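Local coordinates for protein DsbA-like disulfide oxidoreductase (Wolbachia endosymbiont of Drosophila melanogaster, PDB 6EEZ) that probably isomerises disulfide bonds in other proteins, working as a DsbA-like thiol-disulfide exchange enzyme of the thioredoxin family, at residues A[56-61]-A[173-178]. Residues are numbered along the deposited sequence; the frame is centred on the assembly and turned at random.
Sequences KQLIND and TDLNVL
Leu58 and Leu175 point at one another from two helices, 52-60 and 175-185, and their side chains run past each other in opposite directions, with the CD1 methyl of Leu58 resting 3.8 Å from CD1 of Leu175. Each leucine has CG anti to its own backbone nitrogen (chi1 -161° in Leu58, -174° in Leu175), which carries the branched end toward the facing helix. The other methyl of Leu58 turns to Leu178, one helical turn beyond Leu175: its CD2 lies 4.0 Å from Leu178 CD1, the two side chains crossing at about a right angle. Leu178 CB touches both methyls of the buried Leu58. At the more exposed edge, Gln57 stretches its extended chain across the second branch of Leu175; Gln57 CB lies 4.0 Å from Leu175 CD2, and the amide oxygen OE1 points almost end-on at the same methyl. No hydrogen bond links the two segments, but a salt bridge from Asp61 OD2 to Arg179 NE joins segment 56-61 to helix 175-185 just beyond the apolar contact. On the sheet side, Leu178 packs on Leu162 and Ile164 of strand 161-164, while Ile59 reaches Tyr66 and Phe68 of strand 65-70. The arrangement joins two helices on one face of the central sheet in the thioredoxin fold, namely the helix that follows the CxxC region and the C-terminal helix.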
loop_
_atom_site.group_PDB
_atom_site.type_symbol
_atom_site.label_atom_id
_atom_site.label_comp_id
_atom_site.label_asym_id
_atom_site.label_seq_id
_atom_site.Cartn_x
_atom_site.Cartn_y
_atom_site.Cartn_z
ATOM N N LYS A 56 9.945 0.110 -4.449
ATOM C CA LYS A 56 10.432 1.210 -5.272
ATOM C C LYS A 56 11.027 0.697 -6.590
ATOM O O LYS A 56 10.652 1.162 -7.659
ATOM C CB LYS A 56 11.462 2.032 -4.501
ATOM C CG LYS A 56 11.786 3.343 -5.143
ATOM C CD LYS A 56 12.734 4.097 -4.272
ATOM C CE LYS A 56 13.218 5.357 -4.920
ATOM N NZ LYS A 56 13.967 6.149 -3.912
ATOM N N GLN A 57 11.927 -0.280 -6.518
ATOM C CA GLN A 57 12.558 -0.816 -7.713
ATOM C C GLN A 57 11.551 -1.499 -8.641
ATOM O O GLN A 57 11.641 -1.348 -9.858
ATOM C CB GLN A 57 13.690 -1.778 -7.326
ATOM C CG GLN A 57 14.898 -1.043 -6.753
ATOM C CD GLN A 57 15.981 -1.958 -6.220
ATOM O OE1 GLN A 57 15.786 -3.158 -6.092
ATOM N NE2 GLN A 57 17.132 -1.384 -5.898
ATOM N N LEU A 58 10.581 -2.221 -8.080
ATOM C CA LEU A 58 9.601 -2.949 -8.890
ATOM C C LEU A 58 8.723 -1.979 -9.658
ATOM O O LEU A 58 8.380 -2.218 -10.815
ATOM C CB LEU A 58 8.740 -3.854 -8.019
ATOM C CG LEU A 58 8.005 -4.983 -8.749
ATOM C CD1 LEU A 58 9.009 -6.020 -9.275
ATOM C CD2 LEU A 58 6.958 -5.631 -7.807
ATOM N N ILE A 59 8.373 -0.877 -8.996
ATOM C CA ILE A 59 7.653 0.227 -9.626
ATOM C C ILE A 59 8.508 0.896 -10.733
ATOM O O ILE A 59 8.015 1.145 -11.834
ATOM C CB ILE A 59 7.202 1.249 -8.530
ATOM C CG1 ILE A 59 6.064 0.639 -7.688
ATOM C CG2 ILE A 59 6.715 2.541 -9.126
ATOM C CD1 ILE A 59 5.593 1.503 -6.544
ATOM N N ASN A 60 9.792 1.138 -10.468
ATOM C CA ASN A 60 10.635 1.898 -11.396
ATOM C C ASN A 60 11.019 1.072 -12.627
ATOM O O ASN A 60 11.299 1.639 -13.678
ATOM C CB ASN A 60 11.896 2.417 -10.679
ATOM C CG ASN A 60 12.645 3.475 -11.484
ATOM O OD1 ASN A 60 12.029 4.333 -12.140
ATOM N ND2 ASN A 60 13.982 3.426 -11.441
ATOM N N ASP A 61 11.023 -0.257 -12.505
ATOM C CA ASP A 61 11.111 -1.149 -13.679
ATOM C C ASP A 61 10.185 -0.746 -14.846
ATOM O O ASP A 61 10.477 -1.040 -15.998
ATOM C CB ASP A 61 10.771 -2.592 -13.287
ATOM C CG ASP A 61 11.830 -3.233 -12.421
ATOM O OD1 ASP A 61 12.859 -2.576 -12.152
ATOM O OD2 ASP A 61 11.624 -4.397 -12.011
ATOM N N THR A 173 8.973 -11.013 0.247
ATOM C CA THR A 173 9.266 -11.767 -0.953
ATOM C C THR A 173 10.459 -11.190 -1.660
ATOM O O THR A 173 10.528 -9.988 -1.865
ATOM C CB THR A 173 8.075 -11.748 -1.927
ATOM O OG1 THR A 173 6.887 -12.107 -1.219
ATOM C CG2 THR A 173 8.306 -12.701 -3.076
ATOM N N ASP A 174 11.379 -12.053 -2.062
ATOM C CA ASP A 174 12.534 -11.630 -2.844
ATOM C C ASP A 174 12.111 -10.933 -4.134
ATOM O O ASP A 174 11.144 -11.336 -4.799
ATOM C CB ASP A 174 13.423 -12.831 -3.166
ATOM C CG ASP A 174 14.125 -13.388 -1.928
ATOM O OD1 ASP A 174 14.355 -12.609 -0.968
ATOM O OD2 ASP A 174 14.464 -14.595 -1.923
ATOM N N LEU A 175 12.857 -9.893 -4.481
ATOM C CA LEU A 175 12.572 -9.071 -5.654
ATOM C C LEU A 175 12.580 -9.872 -6.957
ATOM O O LEU A 175 11.762 -9.627 -7.836
ATOM C CB LEU A 175 13.592 -7.924 -5.747
ATOM C CG LEU A 175 13.353 -6.872 -6.837
ATOM C CD1 LEU A 175 11.932 -6.341 -6.795
ATOM C CD2 LEU A 175 14.372 -5.704 -6.711
ATOM N N ASN A 176 13.494 -10.833 -7.068
ATOM C CA ASN A 176 13.634 -11.615 -8.291
ATOM C C ASN A 176 12.410 -12.481 -8.574
ATOM O O ASN A 176 12.112 -12.784 -9.722
ATOM C CB ASN A 176 14.887 -12.499 -8.218
ATOM C CG ASN A 176 14.806 -13.541 -7.113
ATOM O OD1 ASN A 176 14.788 -13.205 -5.932
ATOM N ND2 ASN A 176 14.781 -14.815 -7.491
ATOM N N VAL A 177 11.696 -12.873 -7.527
ATOM C CA VAL A 177 10.487 -13.680 -7.693
ATOM C C VAL A 177 9.370 -12.817 -8.225
ATOM O O VAL A 177 8.640 -13.202 -9.142
ATOM C CB VAL A 177 10.064 -14.314 -6.379
ATOM C CG1 VAL A 177 8.691 -15.022 -6.508
ATOM C CG2 VAL A 177 11.134 -15.269 -5.919
ATOM N N LEU A 178 9.240 -11.639 -7.641
ATOM C CA LEU A 178 8.273 -10.673 -8.107
ATOM C C LEU A 178 8.554 -10.275 -9.556
ATOM O O LEU A 178 7.633 -10.172 -10.360
ATOM C CB LEU A 178 8.278 -9.445 -7.204
ATOM C CG LEU A 178 7.986 -9.693 -5.717
ATOM C CD1 LEU A 178 7.983 -8.349 -5.003
ATOM C CD2 LEU A 178 6.648 -10.440 -5.437
#